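Local structure of protein GH61E (Thielavia terrestris, 3EJA) at residues Asn51-Ala54 with Gly55-Val58; Val16-Ala19 with Asp20-Asp24; Ala178-Ala181 with Thr182-Gly185. The protein oxidatively cleaves crystalline and amorphous polysaccharides as a copper-dependent lytic polysaccharide monooxygenase that attacks glycosidic bonds at C1 and C4. One frame throughout, in Å; residues are numbered along the deposited sequence.

Contact 1. Residues Asn51-Ala54 with Gly55-Val58; sequences NTTA and GSTV. With NAG (2-acetamido-2-deoxy-beta-D-glucopyranose), chain E.
Thr53 O receives two donors from Ser56. The hydroxyl OG of Ser56 lies 2.7 Å from Thr53 O, in the carbonyl plane and on a lone pair, while the backbone N of Ser56 meets the same oxygen, Thr53 O, at 3.1 Å from above that plane. The second bond closes a type II beta turn, Thr53 to Ser56. With chi1 74°, Ser56 OG stands between its own N and carbonyl carbon, the place from which a short hydroxyl can reach back to the turn's first carbonyl. Ser56 OG also lies 2.5 Å from Thr52 OG1, a short hydroxyl pair in which the proton's place is left open. A water ties Thr52 OG1 to Thr57 O, and the methyl CG2 of Thr52 packs obliquely on CG2 of Val58, 4.0 Å away. Glycine suits the third position: at phi 98° a beta-carbon on Gly55 would be jammed against Ala54 O. The turn carries the chain from strand 50-53 in one sheet to strand 57-63 in the other sheet of the sandwich. Asn51, opening an Asn-Thr-Thr glycosylation sequon, bears N-acetylglucosamine covalently bound through ND2. A cluster of small hydroxyls thus supplies polar partners within this surface turn, beside a strand that carries a sugar.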
loop_
_atom_site.group_PDB
_atom_site.type_symbol
_atom_site.label_atom_id
_atom_site.label_comp_id
_atom_site.label_asym_id
_atom_site.label_seq_id
_atom_site.Cartn_x
_atom_site.Cartn_y
_atom_site.Cartn_z
ATOM N N ASN A 51 17.590 3.402 -2.911
ATOM C CA ASN A 51 18.228 4.010 -1.744
ATOM C C ASN A 51 17.500 5.279 -1.334
ATOM O O ASN A 51 17.230 6.146 -2.167
ATOM C CB ASN A 51 19.695 4.348 -2.027
ATOM C CG ASN A 51 20.543 3.120 -2.313
ATOM O OD1 ASN A 51 20.136 1.981 -2.051
ATOM N ND2 ASN A 51 21.744 3.355 -2.855
ATOM N N THR A 52 17.185 5.378 -0.049
ATOM C CA THR A 52 16.535 6.561 0.493
ATOM C C THR A 52 16.889 6.718 1.973
ATOM O O THR A 52 17.365 5.778 2.603
ATOM C CB THR A 52 14.998 6.527 0.263
ATOM O OG1 THR A 52 14.465 7.856 0.352
ATOM C CG2 THR A 52 14.295 5.589 1.263
ATOM N N THR A 53 16.682 7.908 2.520
ATOM C CA THR A 53 16.987 8.143 3.928
ATOM C C THR A 53 15.705 8.220 4.736
ATOM O O THR A 53 14.659 8.615 4.213
ATOM C CB THR A 53 17.803 9.442 4.143
ATOM O OG1 THR A 53 17.006 10.580 3.779
ATOM C CG2 THR A 53 19.089 9.415 3.309
ATOM N N ALA A 54 15.793 7.835 6.008
ATOM C CA ALA A 54 14.683 8.006 6.934
ATOM C C ALA A 54 14.384 9.501 7.042
ATOM O O ALA A 54 15.300 10.311 7.203
ATOM C CB ALA A 54 15.027 7.424 8.289
ATOM N N GLY A 55 13.112 9.862 6.908
ATOM C CA GLY A 55 12.706 11.263 6.919
ATOM C C GLY A 55 12.510 11.855 5.532
ATOM O O GLY A 55 11.981 12.957 5.394
ATOM N N SER A 56 12.945 11.135 4.500
ATOM C CA SER A 56 12.765 11.592 3.125
ATOM C C SER A 56 11.405 11.159 2.572
ATOM O O SER A 56 10.659 10.423 3.223
ATOM C CB SER A 56 13.901 11.084 2.224
ATOM O OG SER A 56 13.747 9.702 1.950
ATOM N N THR A 57 11.089 11.637 1.371
ATOM C CA THR A 57 9.857 11.276 0.684
ATOM C C THR A 57 10.167 10.371 -0.502
ATOM O O THR A 57 11.049 10.669 -1.302
ATOM C CB THR A 57 9.105 12.539 0.204
ATOM O OG1 THR A 57 8.742 13.335 1.336
ATOM C CG2 THR A 57 7.850 12.171 -0.578
ATOM N N VAL A 58 9.455 9.252 -0.599
ATOM C CA VAL A 58 9.529 8.411 -1.785
ATOM C C VAL A 58 8.290 8.689 -2.641
ATOM O O VAL A 58 7.178 8.761 -2.122
ATOM C CB VAL A 58 9.627 6.902 -1.423
ATOM C CG1 VAL A 58 9.393 6.028 -2.655
ATOM C CG2 VAL A 58 10.984 6.587 -0.783
HETATM C C1 NAG E . 22.522 2.151 -3.021
HETATM C C2 NAG E . 23.528 2.545 -4.103
HETATM C C3 NAG E . 24.599 1.473 -4.303
HETATM C C4 NAG E . 25.177 1.007 -2.967
HETATM C C5 NAG E . 24.026 0.636 -2.022
HETATM C C6 NAG E . 24.474 0.086 -0.664
HETATM C C7 NAG E . 22.641 4.020 -5.815
HETATM C C8 NAG E . 21.833 4.127 -7.078
HETATM N N2 NAG E . 22.844 2.790 -5.358
HETATM O O3 NAG E . 25.618 1.988 -5.131
HETATM O O4 NAG E . 26.014 -0.100 -3.208
HETATM O O5 NAG E . 23.209 1.779 -1.840
HETATM O O6 NAG E . 23.416 -0.657 -0.088
HETATM O O7 NAG E . 23.080 5.025 -5.253
HETATM O O HOH W 1 13.279 9.327 -2.010
#

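Contact 2. Residues Val16-Ala19 with Asp20-Asp24; sequences VRKA and DNWQD
Ala19 and Trp22 close a type I beta turn, with Trp22 N donating to Ala19 O at 3.1 Å through a bent bond (138°) from well above the carbonyl plane. Ala19 O also lies at the edge of the indole, in its plane, 3.4 Å from Trp22 CD1. Over one face of that ring runs the Lys18 side chain, crossing obliquely. Lys18 CD sits 3.6 Å from the centroid of the Trp22 five-membered ring, a CH-pi contact. Lys18 NZ stands 4.2 Å from the centroid of the Trp22 six-membered ring, a cation-pi interaction made 21° off the ring normal. The bend at chi3 (-100°) carries the chain on from the pyrrole side of the indole toward its benzene side. Lysine suits the place because its methylenes can lie on an aromatic surface while the charge stays at the tip; Gln23 CG covers the opposite face. The turn belongs to the long loop between strand 3-7 and helix 35-38 of this AA9 enzyme, near the metal site: the side chain of Asn21 comes within about 5 Å of that of Tyr153, a metal ligand. Asn21 ND2 is held by Gly26 O, and Asn21 OD1 rests 3.3 Å from Ala19 CB, a methyl small enough to fit also against Trp13 and Phe39. Asp20 CB points away from the preceding residues, but its carboxylate has partners on both oxygens. Asp20 OD1 takes a water that also donates to Lys18 O, both at 2.8 Å, whereas OD2 accepts from Gln35 NE2 and Ala41 N.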
loop_
_atom_site.group_PDB
_atom_site.type_symbol
_atom_site.label_atom_id
_atom_site.label_comp_id
_atom_site.label_asym_id
_atom_site.label_seq_id
_atom_site.Cartn_x
_atom_site.Cartn_y
_atom_site.Cartn_z
ATOM N N VAL A 16 10.390 -2.032 -8.088
ATOM C CA VAL A 16 9.076 -2.538 -7.674
ATOM C C VAL A 16 8.905 -3.994 -8.134
ATOM O O VAL A 16 9.094 -4.300 -9.307
ATOM C CB VAL A 16 7.914 -1.657 -8.243
ATOM C CG1 VAL A 16 6.549 -2.225 -7.839
ATOM C CG2 VAL A 16 8.041 -0.216 -7.763
ATOM N N ARG A 17 8.562 -4.893 -7.210
ATOM C CA ARG A 17 8.311 -6.293 -7.581
ATOM C C ARG A 17 7.153 -6.375 -8.577
ATOM O O ARG A 17 6.106 -5.741 -8.383
ATOM C CB ARG A 17 8.040 -7.157 -6.345
ATOM C CG ARG A 17 9.199 -7.128 -5.325
ATOM C CD ARG A 17 8.959 -8.082 -4.173
ATOM N NE ARG A 17 10.189 -8.316 -3.410
ATOM C CZ ARG A 17 10.303 -9.209 -2.429
ATOM N NH1 ARG A 17 9.259 -9.957 -2.084
ATOM N NH2 ARG A 17 11.461 -9.360 -1.794
ATOM N N LYS A 18 7.363 -7.126 -9.655
ATOM C CA LYS A 18 6.422 -7.156 -10.777
ATOM C C LYS A 18 5.078 -7.718 -10.333
ATOM O O LYS A 18 4.951 -8.906 -10.012
ATOM C CB LYS A 18 6.984 -7.947 -11.973
ATOM C CG LYS A 18 6.076 -7.895 -13.216
ATOM C CD LYS A 18 6.571 -8.791 -14.342
ATOM C CE LYS A 18 7.326 -8.007 -15.414
ATOM N NZ LYS A 18 7.903 -8.894 -16.490
ATOM N N ALA A 19 4.082 -6.842 -10.279
ATOM C CA ALA A 19 2.763 -7.245 -9.831
ATOM C C ALA A 19 2.110 -8.150 -10.875
ATOM O O ALA A 19 2.383 -8.039 -12.076
ATOM C CB ALA A 19 1.898 -6.022 -9.530
ATOM N N ASP A 20 1.250 -9.050 -10.406
ATOM C CA ASP A 20 0.550 -9.977 -11.287
ATOM C C ASP A 20 -0.365 -9.273 -12.297
ATOM O O ASP A 20 -0.751 -9.872 -13.307
ATOM C CB ASP A 20 -0.262 -10.990 -10.463
ATOM C CG ASP A 20 0.614 -12.043 -9.778
ATOM O OD1 ASP A 20 1.818 -12.149 -10.090
ATOM O OD2 ASP A 20 0.073 -12.773 -8.919
ATOM N N ASN A 21 -0.721 -8.017 -12.017
ATOM C CA ASN A 21 -1.550 -7.223 -12.933
ATOM C C ASN A 21 -0.747 -6.344 -13.915
ATOM O O ASN A 21 -1.293 -5.398 -14.494
ATOM C CB ASN A 21 -2.568 -6.372 -12.145
ATOM C CG ASN A 21 -1.939 -5.153 -11.477
ATOM O OD1 ASN A 21 -0.726 -5.090 -11.270
ATOM N ND2 ASN A 21 -2.772 -4.163 -11.152
ATOM N N TRP A 22 0.536 -6.664 -14.113
ATOM C CA TRP A 22 1.402 -5.818 -14.946
ATOM C C TRP A 22 0.916 -5.671 -16.397
ATOM O O TRP A 22 1.213 -4.677 -17.060
ATOM C CB TRP A 22 2.876 -6.249 -14.867
ATOM C CG TRP A 22 3.251 -7.463 -15.662
ATOM C CD1 TRP A 22 3.231 -8.763 -15.246
ATOM C CD2 TRP A 22 3.734 -7.479 -17.013
ATOM N NE1 TRP A 22 3.662 -9.591 -16.261
ATOM C CE2 TRP A 22 3.980 -8.822 -17.353
ATOM C CE3 TRP A 22 3.975 -6.479 -17.970
ATOM C CZ2 TRP A 22 4.451 -9.199 -18.619
ATOM C CZ3 TRP A 22 4.446 -6.851 -19.227
ATOM C CH2 TRP A 22 4.676 -8.195 -19.540
ATOM N N GLN A 23 0.150 -6.643 -16.875
ATOM C CA GLN A 23 -0.407 -6.563 -18.230
ATOM C C GLN A 23 -1.854 -6.063 -18.284
ATOM O O GLN A 23 -2.217 -5.324 -19.200
ATOM C CB GLN A 23 -0.318 -7.918 -18.931
ATOM C CG GLN A 23 1.022 -8.605 -18.726
ATOM C CD GLN A 23 1.122 -9.958 -19.395
ATOM O OE1 GLN A 23 1.382 -10.981 -18.739
ATOM N NE2 GLN A 23 0.928 -9.980 -20.702
ATOM N N ASP A 24 -2.680 -6.481 -17.328
ATOM C CA ASP A 24 -4.135 -6.255 -17.419
ATOM C C ASP A 24 -4.681 -5.149 -16.514
ATOM O O ASP A 24 -5.884 -4.847 -16.541
ATOM C CB ASP A 24 -4.886 -7.555 -17.157
ATOM C CG ASP A 24 -4.691 -8.076 -15.740
ATOM O OD1 ASP A 24 -4.194 -7.323 -14.874
ATOM O OD2 ASP A 24 -5.048 -9.248 -15.489
HETATM O O HOH W 2 4.011 -11.036 -11.496
#

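Contact 3. Residues Ala178-Ala181 with Thr182-Gly185; sequences AYSA and TDPG
The carboxylate of Asp183 lies over the backbone of Ser180, with Asp183 OD1 3.4 Å from Ser180 CB and OD2 2.9 Å from Ser180 N. That last pair is a nearly straight hydrogen bond (172°), and the N-H comes to OD2 from above the carboxylate plane. In the reverse direction Asp183 N donates to Ser180 O at 3.0 Å, closing a type I beta turn, so the same two residues grip each other twice. The aspartate's chi1 of -74° sets CG beside its own N and folds the acid back over the start of the turn. A water donates to Asp183 OD2 at 2.6 Å and reaches, weakly, Ala178 O. Aspartate fits because its short arm can accept from a backbone N-H three residues earlier and still bind water. With the carboxylate gone, as in an alanine here, Ser180 N would probably be left without its acceptor and the turn held mainly by the Asp183 N to Ser180 O bond. In one of the two modelled conformers of Ser180, OG accepts a weak hydrogen bond from Thr182 N, as in an ST turn, a doubtful contact. The turn lies on the surface in the long loop after strand 151-162, and the buried Tyr179 just before it ties that loop to the sheet: its hydroxyl bonds Tyr75 of strand 72-78 and Glu137 of strand 130-140, while its ring meets Phe175 edge-to-face.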
loop_
_atom_site.group_PDB
_atom_site.type_symbol
_atom_site.label_atom_id
_atom_site.label_comp_id
_atom_site.label_asym_id
_atom_site.label_seq_id
_atom_site.Cartn_x
_atom_site.Cartn_y
_atom_site.Cartn_z
ATOM N N ALA A 178 -4.666 -8.687 8.109
ATOM C CA ALA A 178 -5.032 -7.353 8.590
ATOM C C ALA A 178 -6.468 -6.959 8.264
ATOM O O ALA A 178 -7.078 -6.208 9.022
ATOM C CB ALA A 178 -4.071 -6.308 8.035
ATOM N N TYR A 179 -6.982 -7.447 7.134
ATOM C CA TYR A 179 -8.291 -7.038 6.621
ATOM C C TYR A 179 -9.319 -8.161 6.678
ATOM O O TYR A 179 -8.999 -9.332 6.444
ATOM C CB TYR A 179 -8.190 -6.569 5.162
ATOM C CG TYR A 179 -7.330 -5.344 4.918
ATOM C CD1 TYR A 179 -6.981 -4.476 5.963
ATOM C CD2 TYR A 179 -6.885 -5.041 3.633
ATOM C CE1 TYR A 179 -6.190 -3.341 5.727
ATOM C CE2 TYR A 179 -6.104 -3.906 3.386
ATOM C CZ TYR A 179 -5.756 -3.070 4.431
ATOM O OH TYR A 179 -4.980 -1.951 4.193
ATOM N N SER A 180 -10.559 -7.788 6.965
ATOM C CA SER A 180 -11.673 -8.712 6.814
ATOM C C SER A 180 -12.626 -8.165 5.753
ATOM O O SER A 180 -12.759 -6.945 5.603
ATOM C CB SER A 180 -12.386 -8.875 8.161
ATOM O OG SER A 180 -13.707 -9.357 8.014
ATOM N N ALA A 181 -13.287 -9.071 5.035
ATOM C CA ALA A 181 -14.237 -8.695 3.980
ATOM C C ALA A 181 -15.421 -7.858 4.471
ATOM O O ALA A 181 -16.108 -7.228 3.665
ATOM C CB ALA A 181 -14.734 -9.938 3.232
ATOM N N THR A 182 -15.661 -7.844 5.782
ATOM C CA THR A 182 -16.775 -7.061 6.343
ATOM C C THR A 182 -16.317 -5.779 7.050
ATOM O O THR A 182 -17.135 -5.073 7.648
ATOM C CB THR A 182 -17.681 -7.900 7.298
ATOM O OG1 THR A 182 -16.891 -8.421 8.378
ATOM C CG2 THR A 182 -18.366 -9.044 6.549
ATOM N N ASP A 183 -15.021 -5.467 6.972
ATOM C CA ASP A 183 -14.502 -4.215 7.517
ATOM C C ASP A 183 -15.318 -3.030 6.969
ATOM O O ASP A 183 -15.677 -3.013 5.782
ATOM C CB ASP A 183 -13.006 -4.040 7.197
ATOM C CG ASP A 183 -12.103 -4.952 8.030
ATOM O OD1 ASP A 183 -12.582 -5.595 8.999
ATOM O OD2 ASP A 183 -10.897 -5.021 7.707
ATOM N N PRO A 184 -15.641 -2.058 7.838
ATOM C CA PRO A 184 -16.522 -0.938 7.470
ATOM C C PRO A 184 -15.987 -0.050 6.351
ATOM O O PRO A 184 -16.771 0.650 5.702
ATOM C CB PRO A 184 -16.640 -0.135 8.771
ATOM C CG PRO A 184 -15.461 -0.531 9.571
ATOM C CD PRO A 184 -15.209 -1.972 9.244
ATOM N N GLY A 185 -14.669 -0.060 6.148
ATOM C CA GLY A 185 -14.048 0.685 5.045
ATOM C C GLY A 185 -13.850 -0.120 3.768
ATOM O O GLY A 185 -13.348 0.410 2.764
HETATM O O HOH W 3 -9.201 -3.590 9.024
HETATM O O HOH W 4 -16.272 -11.036 8.544
#

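Overall arrangement
All three contacts are beta turns with their first and fourth residues bonded, yet they serve different parts of the sandwich. Contact 1 joins strands of the two sheets at the surface and relies on uncharged hydroxyls and a glycine. Contacts 2 and 3 lie wholly in long loops: contact 2, partly buried and nearest the metal site, uses a lysine on an indole, whereas contact 3, another surface turn, uses a carboxylate taking a backbone N-H. Strand 151-162 borders both contact 1 and contact 2, whose nearest atoms are about 8 Å apart. Contact 3 lies across the chain's centre from contact 1, about 30 Å between centres, and none of the three touch.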